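Local structure of NAD-dependent formate dehydrogenase gamma subunit (Cupriavidus necator, 6VW7) at residues A22-I27 with L32-E37; E98-H103 with G146-R151; H73-P78 with T122-Y127; E37-D40 with Y44-D47. The protein binds a [2Fe-2S] cluster in a thioredoxin-like domain and, paired with the beta subunit, probably takes part in electron transfer within NAD-dependent formate dehydrogenase. One frame throughout, in Å; residues are numbered along the deposited sequence.

Contact 1 (A22-I27 with L32-E37); sequences AARQDI and LPILHE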
loop_
_atom_site.group_PDB
_atom_site.type_symbol
_atom_site.label_atom_id
_atom_site.label_comp_id
_atom_site.label_asym_id
_atom_site.label_seq_id
_atom_site.Cartn_x
_atom_site.Cartn_y
_atom_site.Cartn_z
ATOM N N ALA A 22 -20.204 -6.656 -23.062
ATOM C CA ALA A 22 -20.720 -7.991 -23.354
ATOM C C ALA A 22 -19.752 -9.087 -22.919
ATOM O O ALA A 22 -20.189 -10.177 -22.528
ATOM C CB ALA A 22 -21.026 -8.129 -24.850
ATOM N N ALA A 23 -18.446 -8.841 -23.024
ATOM C CA ALA A 23 -17.467 -9.832 -22.590
ATOM C C ALA A 23 -17.460 -9.991 -21.069
ATOM O O ALA A 23 -17.035 -11.037 -20.558
ATOM C CB ALA A 23 -16.066 -9.434 -23.060
ATOM N N ARG A 24 -17.896 -8.977 -20.337
ATOM C CA ARG A 24 -17.782 -8.980 -18.880
ATOM C C ARG A 24 -19.114 -9.172 -18.173
ATOM O O ARG A 24 -19.148 -9.215 -16.935
ATOM C CB ARG A 24 -17.126 -7.679 -18.408
ATOM C CG ARG A 24 -15.661 -7.608 -18.787
ATOM C CD ARG A 24 -15.015 -6.250 -18.564
ATOM N NE ARG A 24 -13.593 -6.329 -18.901
ATOM C CZ ARG A 24 -13.133 -6.392 -20.147
ATOM N NH1 ARG A 24 -13.977 -6.360 -21.165
ATOM N NH2 ARG A 24 -11.834 -6.482 -20.375
ATOM N N GLN A 25 -20.204 -9.321 -18.916
ATOM C CA GLN A 25 -21.510 -9.107 -18.311
ATOM C C GLN A 25 -21.899 -10.213 -17.330
ATOM O O GLN A 25 -22.811 -10.009 -16.519
ATOM C CB GLN A 25 -22.561 -8.942 -19.415
ATOM C CG GLN A 25 -22.863 -10.170 -20.206
ATOM C CD GLN A 25 -24.001 -9.904 -21.173
ATOM O OE1 GLN A 25 -23.968 -8.921 -21.911
ATOM N NE2 GLN A 25 -25.040 -10.722 -21.117
ATOM N N ASP A 26 -21.218 -11.362 -17.360
ATOM C CA ASP A 26 -21.491 -12.428 -16.405
ATOM C C ASP A 26 -20.422 -12.545 -15.318
ATOM O O ASP A 26 -20.407 -13.536 -14.586
ATOM C CB ASP A 26 -21.648 -13.766 -17.130
ATOM C CG ASP A 26 -23.027 -13.924 -17.771
ATOM O OD1 ASP A 26 -23.876 -13.019 -17.600
ATOM O OD2 ASP A 26 -23.262 -14.950 -18.447
ATOM N N ILE A 27 -19.518 -11.580 -15.209
ATOM C CA ILE A 27 -18.521 -11.604 -14.139
ATOM C C ILE A 27 -19.190 -11.161 -12.837
ATOM O O ILE A 27 -19.952 -10.183 -12.836
ATOM C CB ILE A 27 -17.315 -10.724 -14.493
ATOM C CG1 ILE A 27 -16.545 -11.350 -15.669
ATOM C CG2 ILE A 27 -16.400 -10.539 -13.298
ATOM C CD1 ILE A 27 -15.301 -10.633 -16.006
ATOM N N LEU A 32 -17.354 -2.468 -11.832
ATOM C CA LEU A 32 -16.049 -1.804 -11.769
ATOM C C LEU A 32 -15.055 -2.326 -12.806
ATOM O O LEU A 32 -14.328 -1.499 -13.382
ATOM C CB LEU A 32 -15.447 -1.894 -10.355
ATOM C CG LEU A 32 -15.698 -0.649 -9.499
ATOM C CD1 LEU A 32 -17.154 -0.596 -9.111
ATOM C CD2 LEU A 32 -14.805 -0.578 -8.227
ATOM N N PRO A 33 -14.892 -3.648 -13.026
ATOM C CA PRO A 33 -14.035 -4.083 -14.151
ATOM C C PRO A 33 -14.483 -3.516 -15.485
ATOM O O PRO A 33 -13.644 -3.202 -16.343
ATOM C CB PRO A 33 -14.147 -5.612 -14.111
ATOM C CG PRO A 33 -14.361 -5.899 -12.603
ATOM C CD PRO A 33 -15.281 -4.785 -12.161
ATOM N N ILE A 34 -15.794 -3.386 -15.695
ATOM C CA ILE A 34 -16.284 -2.808 -16.946
ATOM C C ILE A 34 -15.883 -1.341 -17.038
ATOM O O ILE A 34 -15.358 -0.886 -18.060
ATOM C CB ILE A 34 -17.811 -2.981 -17.058
ATOM C CG1 ILE A 34 -18.161 -4.432 -17.370
ATOM C CG2 ILE A 34 -18.397 -2.029 -18.103
ATOM C CD1 ILE A 34 -19.662 -4.729 -17.361
ATOM N N LEU A 35 -16.105 -0.583 -15.959
ATOM C CA LEU A 35 -15.778 0.839 -15.976
ATOM C C LEU A 35 -14.281 1.052 -16.177
ATOM O O LEU A 35 -13.873 1.967 -16.899
ATOM C CB LEU A 35 -16.252 1.509 -14.679
ATOM C CG LEU A 35 -17.772 1.595 -14.476
ATOM C CD1 LEU A 35 -18.138 2.176 -13.073
ATOM C CD2 LEU A 35 -18.408 2.421 -15.564
ATOM N N HIS A 36 -13.450 0.220 -15.539
ATOM C CA HIS A 36 -12.003 0.284 -15.756
ATOM C C HIS A 36 -11.634 0.030 -17.220
ATOM O O HIS A 36 -10.794 0.735 -17.794
ATOM C CB HIS A 36 -11.292 -0.729 -14.860
ATOM C CG HIS A 36 -11.108 -0.258 -13.446
ATOM N ND1 HIS A 36 -10.464 0.920 -13.132
ATOM C CD2 HIS A 36 -11.483 -0.809 -12.266
ATOM C CE1 HIS A 36 -10.436 1.067 -11.818
ATOM N NE2 HIS A 36 -11.059 0.038 -11.271
ATOM N N GLU A 37 -12.214 -1.000 -17.831
ATOM C CA GLU A 37 -11.823 -1.323 -19.208
ATOM C C GLU A 37 -12.259 -0.234 -20.187
ATOM O O GLU A 37 -11.520 0.096 -21.120
ATOM C CB GLU A 37 -12.399 -2.676 -19.631
ATOM C CG GLU A 37 -11.970 -3.141 -21.045
ATOM C CD GLU A 37 -10.480 -3.477 -21.166
ATOM O OE1 GLU A 37 -9.752 -3.412 -20.145
ATOM O OE2 GLU A 37 -10.037 -3.807 -22.296
#
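Pro33 O is the closest approach of this residue to Arg24, 4.0 Å from Arg24 CD, oblique to the guanidinium and without a hydrogen bond; the ring lies somewhat farther from that carbon. Ile34 is the apolar partner. Its CG1 lies 3.6 Å from Arg24 CB, and the two side chains slide past each other in opposite directions; Ile34 also touches Val21 and, on helix 50-57, Ile53 and Leu57. The arginine, with CG anti to its carbonyl carbon (chi1 -70°), runs extended along helix 31-42 and reaches Glu37 one turn later. There the glutamate chain crosses it at about a right angle, and Glu37 CG sits over one face of the guanidinium, near its rim. The carboxylate plane is tilted only 13° from the guanidinium, but Arg24 NH2 and Glu37 OE1 are 3.7 Å apart, a long salt bridge of charge alone, since no N-H points at the oxygen. The directed bond goes elsewhere, from Arg24 NH1 to Ile20 O. A type I turn from Arg24 to Ile27 begins the short loop that joins helices 14-24 and 31-42 into a helical hairpin, in the helical N-terminal part of this complex I 24 kDa family member.

Contact 2 (E98-H103 with G146-R151); sequences EALAEH and GYVDAR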
loop_
_atom_site.group_PDB
_atom_site.type_symbol
_atom_site.label_atom_id
_atom_site.label_comp_id
_atom_site.label_asym_id
_atom_site.label_seq_id
_atom_site.Cartn_x
_atom_site.Cartn_y
_atom_site.Cartn_z
ATOM N N GLU A 98 3.241 20.196 0.060
ATOM C CA GLU A 98 2.362 21.361 -0.028
ATOM C C GLU A 98 2.957 22.441 -0.922
ATOM O O GLU A 98 2.258 23.009 -1.770
ATOM C CB GLU A 98 2.103 21.938 1.362
ATOM C CG GLU A 98 1.664 20.935 2.420
ATOM C CD GLU A 98 2.824 20.520 3.340
ATOM O OE1 GLU A 98 2.691 20.770 4.575
ATOM O OE2 GLU A 98 3.886 20.051 2.828
ATOM N N ALA A 99 4.251 22.728 -0.758
ATOM C CA ALA A 99 4.907 23.699 -1.629
ATOM C C ALA A 99 4.960 23.200 -3.069
ATOM O O ALA A 99 4.808 23.989 -4.008
ATOM C CB ALA A 99 6.316 24.003 -1.115
ATOM N N LEU A 100 5.175 21.898 -3.260
ATOM C CA LEU A 100 5.199 21.347 -4.609
ATOM C C LEU A 100 3.855 21.536 -5.300
ATOM O O LEU A 100 3.804 21.871 -6.490
ATOM C CB LEU A 100 5.581 19.867 -4.568
ATOM C CG LEU A 100 5.509 19.117 -5.904
ATOM C CD1 LEU A 100 6.517 19.658 -6.921
ATOM C CD2 LEU A 100 5.709 17.620 -5.690
ATOM N N ALA A 101 2.755 21.327 -4.563
ATOM C CA ALA A 101 1.422 21.515 -5.135
ATOM C C ALA A 101 1.170 22.977 -5.495
ATOM O O ALA A 101 0.530 23.271 -6.512
ATOM C CB ALA A 101 0.358 21.012 -4.163
ATOM N N GLU A 102 1.649 23.906 -4.669
ATOM C CA GLU A 102 1.515 25.317 -5.006
ATOM C C GLU A 102 2.327 25.650 -6.246
ATOM O O GLU A 102 1.857 26.373 -7.132
ATOM C CB GLU A 102 1.972 26.192 -3.841
ATOM C CG GLU A 102 1.161 26.052 -2.578
ATOM C CD GLU A 102 1.920 26.549 -1.358
ATOM O OE1 GLU A 102 1.499 26.244 -0.218
ATOM O OE2 GLU A 102 2.951 27.235 -1.544
ATOM N N HIS A 103 3.556 25.133 -6.324
ATOM C CA HIS A 103 4.386 25.394 -7.493
ATOM C C HIS A 103 3.771 24.803 -8.752
ATOM O O HIS A 103 3.765 25.444 -9.809
ATOM C CB HIS A 103 5.793 24.837 -7.301
ATOM C CG HIS A 103 6.614 24.891 -8.550
ATOM N ND1 HIS A 103 7.111 26.072 -9.057
ATOM C CD2 HIS A 103 6.983 23.923 -9.423
ATOM C CE1 HIS A 103 7.770 25.829 -10.177
ATOM N NE2 HIS A 103 7.707 24.532 -10.422
ATOM N N GLY A 146 10.100 10.205 -7.667
ATOM C CA GLY A 146 10.313 10.459 -6.263
ATOM C C GLY A 146 11.203 11.675 -6.066
ATOM O O GLY A 146 11.868 12.146 -6.989
ATOM N N TYR A 147 11.213 12.162 -4.819
ATOM C CA TYR A 147 12.030 13.304 -4.397
ATOM C C TYR A 147 11.743 14.540 -5.243
ATOM O O TYR A 147 12.658 15.252 -5.655
ATOM C CB TYR A 147 13.530 12.990 -4.436
ATOM C CG TYR A 147 13.989 11.785 -3.638
ATOM C CD1 TYR A 147 13.632 11.619 -2.310
ATOM C CD2 TYR A 147 14.848 10.852 -4.201
ATOM C CE1 TYR A 147 14.073 10.512 -1.583
ATOM C CE2 TYR A 147 15.290 9.756 -3.481
ATOM C CZ TYR A 147 14.903 9.590 -2.180
ATOM O OH TYR A 147 15.365 8.494 -1.480
ATOM N N VAL A 148 10.470 14.798 -5.527
ATOM C CA VAL A 148 10.131 15.800 -6.532
ATOM C C VAL A 148 10.116 17.183 -5.890
ATOM O O VAL A 148 9.329 17.453 -4.978
ATOM C CB VAL A 148 8.788 15.487 -7.203
ATOM C CG1 VAL A 148 8.460 16.556 -8.261
ATOM C CG2 VAL A 148 8.806 14.099 -7.811
ATOM N N ASP A 149 10.974 18.069 -6.379
ATOM C CA ASP A 149 10.948 19.473 -6.013
ATOM C C ASP A 149 10.557 20.299 -7.241
ATOM O O ASP A 149 10.218 19.752 -8.300
ATOM C CB ASP A 149 12.302 19.883 -5.425
ATOM C CG ASP A 149 13.445 19.740 -6.423
ATOM O OD1 ASP A 149 13.196 19.410 -7.611
ATOM O OD2 ASP A 149 14.602 19.948 -6.004
ATOM N N ALA A 150 10.598 21.626 -7.098
ATOM C CA ALA A 150 10.143 22.497 -8.178
ATOM C C ALA A 150 10.963 22.285 -9.445
ATOM O O ALA A 150 10.410 22.237 -10.554
ATOM C CB ALA A 150 10.205 23.959 -7.731
ATOM N N ARG A 151 12.282 22.134 -9.303
ATOM C CA ARG A 151 13.119 21.902 -10.475
ATOM C C ARG A 151 12.742 20.594 -11.163
ATOM O O ARG A 151 12.466 20.575 -12.369
ATOM C CB ARG A 151 14.598 21.912 -10.084
#
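This is apolar packing, without hydrogen bonds, of helix 97-108 against the loop and first turn of helix 150-160, in which Leu100 and His103 meet Val148 and Ala150 beside the sheet of the thioredoxin-like domain. It has an apolar half and an aromatic half, one helical turn apart. In the first, both leucine methyls meet Val148 CG1: Leu100 CD1 lies 3.9 Å from Val148 CG1, while Leu100 CD2 also comes within 3.7 Å of Val148 O. Phe153 and Val138 touch both residues of this pair, tying it to strand 138-140, and the Leu100 side chain lies about 9 Å from the bound [2Fe-2S] cluster. In the second half the methyl of Ala150 stands over the His103 imidazole. Its CB is 3.6 Å from the ring centroid and only 9° off the normal, a well-centred CH-pi contact. With CG anti to the histidine N (chi1 171°), the ring swings out from its helix to receive the methyl on its face. Just before, Asp149 is the N-cap of helix 150-160, its OD1 bonded to Arg152 N. The polar end of the ring is held separately, since His103 NE2 is hydrogen-bonded to Asp154 OD1. Face packing and this bond together probably limit the rotation of the imidazole, and the carboxylate partner suggests that NE2 probably carries a proton.

Contact 3 (H73-P78 with T122-Y127); sequences HFRQQP and TLEPVY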
loop_
_atom_site.group_PDB
_atom_site.type_symbol
_atom_site.label_atom_id
_atom_site.label_comp_id
_atom_site.label_asym_id
_atom_site.label_seq_id
_atom_site.Cartn_x
_atom_site.Cartn_y
_atom_site.Cartn_z
ATOM N N HIS A 73 -11.499 7.801 -9.140
ATOM C CA HIS A 73 -10.637 7.365 -10.229
ATOM C C HIS A 73 -11.306 7.553 -11.589
ATOM O O HIS A 73 -10.622 7.854 -12.572
ATOM C CB HIS A 73 -10.222 5.905 -10.025
ATOM C CG HIS A 73 -9.403 5.342 -11.143
ATOM N ND1 HIS A 73 -8.050 5.570 -11.264
ATOM C CD2 HIS A 73 -9.749 4.562 -12.194
ATOM C CE1 HIS A 73 -7.597 4.965 -12.352
ATOM N NE2 HIS A 73 -8.605 4.339 -12.927
ATOM N N PHE A 74 -12.633 7.445 -11.659
ATOM C CA PHE A 74 -13.343 7.425 -12.942
ATOM C C PHE A 74 -13.626 8.842 -13.423
ATOM O O PHE A 74 -14.071 9.688 -12.647
ATOM C CB PHE A 74 -14.660 6.649 -12.818
ATOM C CG PHE A 74 -14.474 5.176 -12.542
ATOM C CD1 PHE A 74 -13.575 4.425 -13.285
ATOM C CD2 PHE A 74 -15.202 4.544 -11.545
ATOM C CE1 PHE A 74 -13.393 3.070 -13.032
ATOM C CE2 PHE A 74 -15.027 3.190 -11.285
ATOM C CZ PHE A 74 -14.125 2.454 -12.013
ATOM N N ARG A 75 -13.375 9.112 -14.697
ATOM C CA ARG A 75 -13.704 10.412 -15.260
ATOM C C ARG A 75 -14.736 10.243 -16.362
ATOM O O ARG A 75 -14.756 9.233 -17.068
ATOM C CB ARG A 75 -12.463 11.157 -15.777
ATOM C CG ARG A 75 -11.490 10.359 -16.609
ATOM C CD ARG A 75 -10.243 11.197 -16.916
ATOM N NE ARG A 75 -9.419 11.428 -15.732
ATOM C CZ ARG A 75 -9.266 12.604 -15.124
ATOM N NH1 ARG A 75 -9.875 13.690 -15.586
ATOM N NH2 ARG A 75 -8.493 12.697 -14.054
ATOM N N GLN A 76 -15.621 11.231 -16.468
ATOM C CA GLN A 76 -16.700 11.221 -17.444
ATOM C C GLN A 76 -16.422 12.102 -18.653
ATOM O O GLN A 76 -17.279 12.212 -19.530
ATOM C CB GLN A 76 -18.013 11.639 -16.772
ATOM C CG GLN A 76 -18.508 10.597 -15.792
ATOM C CD GLN A 76 -19.745 11.023 -15.028
ATOM O OE1 GLN A 76 -20.847 10.531 -15.286
ATOM N NE2 GLN A 76 -19.567 11.929 -14.062
ATOM N N GLN A 77 -15.266 12.752 -18.706
ATOM C CA GLN A 77 -14.842 13.543 -19.848
ATOM C C GLN A 77 -13.354 13.312 -20.049
ATOM O O GLN A 77 -12.638 13.035 -19.083
ATOM C CB GLN A 77 -15.119 15.042 -19.635
ATOM N N PRO A 78 -12.854 13.433 -21.279
ATOM C CA PRO A 78 -11.431 13.158 -21.515
ATOM C C PRO A 78 -10.537 14.068 -20.682
ATOM O O PRO A 78 -10.875 15.217 -20.396
ATOM C CB PRO A 78 -11.260 13.433 -23.014
ATOM C CG PRO A 78 -12.631 13.303 -23.583
ATOM C CD PRO A 78 -13.568 13.776 -22.519
ATOM N N THR A 122 -3.264 17.337 -17.324
ATOM C CA THR A 122 -4.327 17.416 -16.325
ATOM C C THR A 122 -3.698 17.184 -14.957
ATOM O O THR A 122 -3.049 16.154 -14.736
ATOM C CB THR A 122 -5.429 16.387 -16.594
ATOM O OG1 THR A 122 -6.131 16.736 -17.795
ATOM C CG2 THR A 122 -6.411 16.332 -15.434
ATOM N N LEU A 123 -3.891 18.137 -14.051
ATOM C CA LEU A 123 -3.323 18.090 -12.708
ATOM C C LEU A 123 -4.351 17.500 -11.744
ATOM O O LEU A 123 -5.459 18.032 -11.617
ATOM C CB LEU A 123 -2.906 19.490 -12.265
ATOM C CG LEU A 123 -2.228 19.626 -10.905
ATOM C CD1 LEU A 123 -0.914 18.875 -10.916
ATOM C CD2 LEU A 123 -2.018 21.098 -10.609
ATOM N N GLU A 124 -3.991 16.397 -11.083
ATOM C CA GLU A 124 -4.870 15.699 -10.150
ATOM C C GLU A 124 -4.164 15.450 -8.825
ATOM O O GLU A 124 -2.960 15.160 -8.809
ATOM C CB GLU A 124 -5.323 14.349 -10.725
ATOM C CG GLU A 124 -6.167 14.436 -11.987
ATOM C CD GLU A 124 -7.639 14.699 -11.702
ATOM O OE1 GLU A 124 -8.016 14.908 -10.524
ATOM O OE2 GLU A 124 -8.424 14.692 -12.672
ATOM N N PRO A 125 -4.880 15.521 -7.702
ATOM C CA PRO A 125 -4.303 15.056 -6.445
ATOM C C PRO A 125 -4.442 13.546 -6.346
ATOM O O PRO A 125 -5.328 12.931 -6.945
ATOM C CB PRO A 125 -5.145 15.775 -5.380
ATOM C CG PRO A 125 -6.513 15.835 -6.009
ATOM C CD PRO A 125 -6.292 15.915 -7.534
ATOM N N VAL A 126 -3.520 12.943 -5.614
ATOM C CA VAL A 126 -3.621 11.546 -5.221
ATOM C C VAL A 126 -3.242 11.479 -3.749
ATOM O O VAL A 126 -2.489 12.323 -3.252
ATOM C CB VAL A 126 -2.721 10.637 -6.096
ATOM C CG1 VAL A 126 -1.251 11.034 -5.965
ATOM C CG2 VAL A 126 -2.939 9.153 -5.772
ATOM N N TYR A 127 -3.807 10.506 -3.036
ATOM C CA TYR A 127 -3.623 10.385 -1.590
ATOM C C TYR A 127 -2.840 9.105 -1.304
ATOM O O TYR A 127 -3.403 8.042 -1.026
ATOM C CB TYR A 127 -4.997 10.453 -0.878
ATOM C CG TYR A 127 -5.612 11.816 -1.154
ATOM C CD1 TYR A 127 -5.186 12.942 -0.458
ATOM C CD2 TYR A 127 -6.542 11.990 -2.175
ATOM C CE1 TYR A 127 -5.701 14.206 -0.747
ATOM C CE2 TYR A 127 -7.073 13.245 -2.460
ATOM C CZ TYR A 127 -6.648 14.341 -1.753
ATOM O OH TYR A 127 -7.176 15.582 -2.057
#
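The Arg75 guanidinium receives Glu124 OE2 at its edge, near its plane, while Thr122 CG2 approaches it obliquely; the carboxylate itself is turned 67° from the guanidinium, so the two flat groups meet through one oxygen instead of pairing side by side. The salt bridge links the loop after helix 61-70 to strand 121-126, which runs between strands 114-115 and 82-87 in the mixed sheet of the thioredoxin-like ferredoxin fold. The side chains come from opposite directions. Arg75 places CG between its backbone N and carbonyl carbon (chi1 46°) and bends again at chi3, which carries NH2 across to the strand; Glu124 bends at chi2 to meet it. The N-H of NH2 points at OE2 nearly straight, at 165°, but the separation of Arg75 NH2 and Glu124 OE2, 2.4 Å, is too short to take at face value, and Arg75 was modelled in two conformers, so the exact length is doubtful. The loop backbone at Arg75 is held from outside, by helix 31-42 and by the loop at Ile45. Thr122 adds little more than a methyl, its OG1 being engaged by Thr115 and Gly80. The second carboxylate oxygen, Glu124 OE1, is hydrogen-bonded to His113 ND1.

Contact 4 (E37-D40 with Y44-D47); sequences EIQD and YIPD
Gln39 and Tyr44 bring the two backbones together, CA to CA 4.3 Å, where the chain turns against the last part of helix 31-42, though Gln39 O and Tyr44 N stay 3.9 Å apart and form no hydrogen bond. Both Tyr44 N and Tyr44 O are buried here with no partner in the model, and what lies against the latter is a methyl, Ile38 CG2 at 3.6 Å from Tyr44 O. That same CG2, anti to the Ile38 N, also reaches Ile45 CG1 at 4.2 Å and Pro46 CD at 4.0 Å. Ile17 of helix 14-24 touches both Ile38 and Pro46 and adds to this apolar patch. Gln39 runs extended beyond CG and crosses Ile45 at about a right angle, its OE1 lying 3.5 Å from Ile45 CD1. The amide's polar work is done elsewhere: OE1 takes the N-H of Arg75 while NE2 is bonded to His73 O, so both of its ends grip one loop backbone, to which Ile45 is also bonded through its own backbone. The result is a turn after a helix, packed by Ile38 and Ile45, which leads on to helix 50-57 in the helical part of the fold.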
loop_
_atom_site.group_PDB
_atom_site.type_symbol
_atom_site.label_atom_id
_atom_site.label_comp_id
_atom_site.label_asym_id
_atom_site.label_seq_id
_atom_site.Cartn_x
_atom_site.Cartn_y
_atom_site.Cartn_z
ATOM N N GLU A 37 -12.214 -1.000 -17.831
ATOM C CA GLU A 37 -11.823 -1.323 -19.208
ATOM C C GLU A 37 -12.259 -0.234 -20.187
ATOM O O GLU A 37 -11.520 0.096 -21.120
ATOM C CB GLU A 37 -12.399 -2.676 -19.631
ATOM C CG GLU A 37 -11.970 -3.141 -21.045
ATOM C CD GLU A 37 -10.480 -3.477 -21.166
ATOM O OE1 GLU A 37 -9.752 -3.412 -20.145
ATOM O OE2 GLU A 37 -10.037 -3.807 -22.296
ATOM N N ILE A 38 -13.451 0.336 -19.988
ATOM C CA ILE A 38 -13.891 1.470 -20.803
ATOM C C ILE A 38 -12.937 2.650 -20.638
ATOM O O ILE A 38 -12.435 3.203 -21.619
ATOM C CB ILE A 38 -15.337 1.873 -20.450
ATOM C CG1 ILE A 38 -16.306 0.718 -20.723
ATOM C CG2 ILE A 38 -15.740 3.099 -21.266
ATOM C CD1 ILE A 38 -17.764 0.992 -20.273
ATOM N N GLN A 39 -12.668 3.051 -19.392
ATOM C CA GLN A 39 -11.749 4.164 -19.154
ATOM C C GLN A 39 -10.345 3.856 -19.673
ATOM O O GLN A 39 -9.668 4.742 -20.210
ATOM C CB GLN A 39 -11.708 4.518 -17.659
ATOM C CG GLN A 39 -10.775 5.689 -17.324
ATOM C CD GLN A 39 -11.222 6.475 -16.109
ATOM O OE1 GLN A 39 -12.377 6.904 -16.023
ATOM N NE2 GLN A 39 -10.308 6.677 -15.159
ATOM N N ASP A 40 -9.872 2.616 -19.487
ATOM C CA ASP A 40 -8.523 2.267 -19.931
ATOM C C ASP A 40 -8.391 2.363 -21.445
ATOM O O ASP A 40 -7.343 2.765 -21.956
ATOM C CB ASP A 40 -8.142 0.860 -19.455
ATOM C CG ASP A 40 -7.893 0.795 -17.939
ATOM O OD1 ASP A 40 -7.893 1.864 -17.290
ATOM O OD2 ASP A 40 -7.718 -0.322 -17.400
ATOM N N TYR A 44 -12.151 7.664 -20.819
ATOM C CA TYR A 44 -13.184 8.145 -19.907
ATOM C C TYR A 44 -14.396 7.244 -20.077
ATOM O O TYR A 44 -14.431 6.390 -20.962
ATOM C CB TYR A 44 -13.550 9.613 -20.186
ATOM C CG TYR A 44 -14.131 9.861 -21.571
ATOM C CD1 TYR A 44 -13.333 9.782 -22.712
ATOM C CD2 TYR A 44 -15.477 10.167 -21.739
ATOM C CE1 TYR A 44 -13.866 9.998 -23.992
ATOM C CE2 TYR A 44 -16.016 10.394 -23.011
ATOM C CZ TYR A 44 -15.202 10.308 -24.132
ATOM O OH TYR A 44 -15.728 10.521 -25.389
ATOM N N ILE A 45 -15.404 7.454 -19.236
ATOM C CA ILE A 45 -16.646 6.709 -19.399
ATOM C C ILE A 45 -17.685 7.676 -19.959
ATOM O O ILE A 45 -18.180 8.540 -19.220
ATOM C CB ILE A 45 -17.118 6.083 -18.081
ATOM C CG1 ILE A 45 -16.084 5.067 -17.584
ATOM C CG2 ILE A 45 -18.490 5.434 -18.252
ATOM C CD1 ILE A 45 -15.520 5.445 -16.284
ATOM N N PRO A 46 -18.054 7.564 -21.236
ATOM C CA PRO A 46 -19.025 8.506 -21.803
ATOM C C PRO A 46 -20.404 8.254 -21.228
ATOM O O PRO A 46 -20.772 7.116 -20.924
ATOM C CB PRO A 46 -18.996 8.204 -23.306
ATOM C CG PRO A 46 -17.932 7.142 -23.508
ATOM C CD PRO A 46 -17.668 6.510 -22.196
ATOM N N ASP A 47 -21.178 9.338 -21.100
ATOM C CA ASP A 47 -22.551 9.215 -20.617
ATOM C C ASP A 47 -23.335 8.210 -21.448
ATOM O O ASP A 47 -24.193 7.490 -20.923
ATOM C CB ASP A 47 -23.245 10.580 -20.650
ATOM C CG ASP A 47 -22.910 11.452 -19.437
ATOM O OD1 ASP A 47 -22.324 10.953 -18.445
ATOM O OD2 ASP A 47 -23.227 12.660 -19.500
#

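Contacts 1 and 4 share Glu37 and helix 31-42, their centres 11 Å apart, and together follow the chain through helices 14-24 and 31-42 and into the loop beyond. Contact 3, centred 12 Å from contact 4, takes the loop after helix 61-70 across to strand 121-126, so it joins the helical part to the sheet; Leu35 and His36 of contact 1 also pack on Phe74 and His73. Contact 2 lies at the far side, 37 Å from contact 1 between centres, on the helices beside the sheet and nearer the cluster. Along the chain contacts 1 and 4 come first; segments of contacts 3 and 2 then alternate, three passes between sites that do not touch.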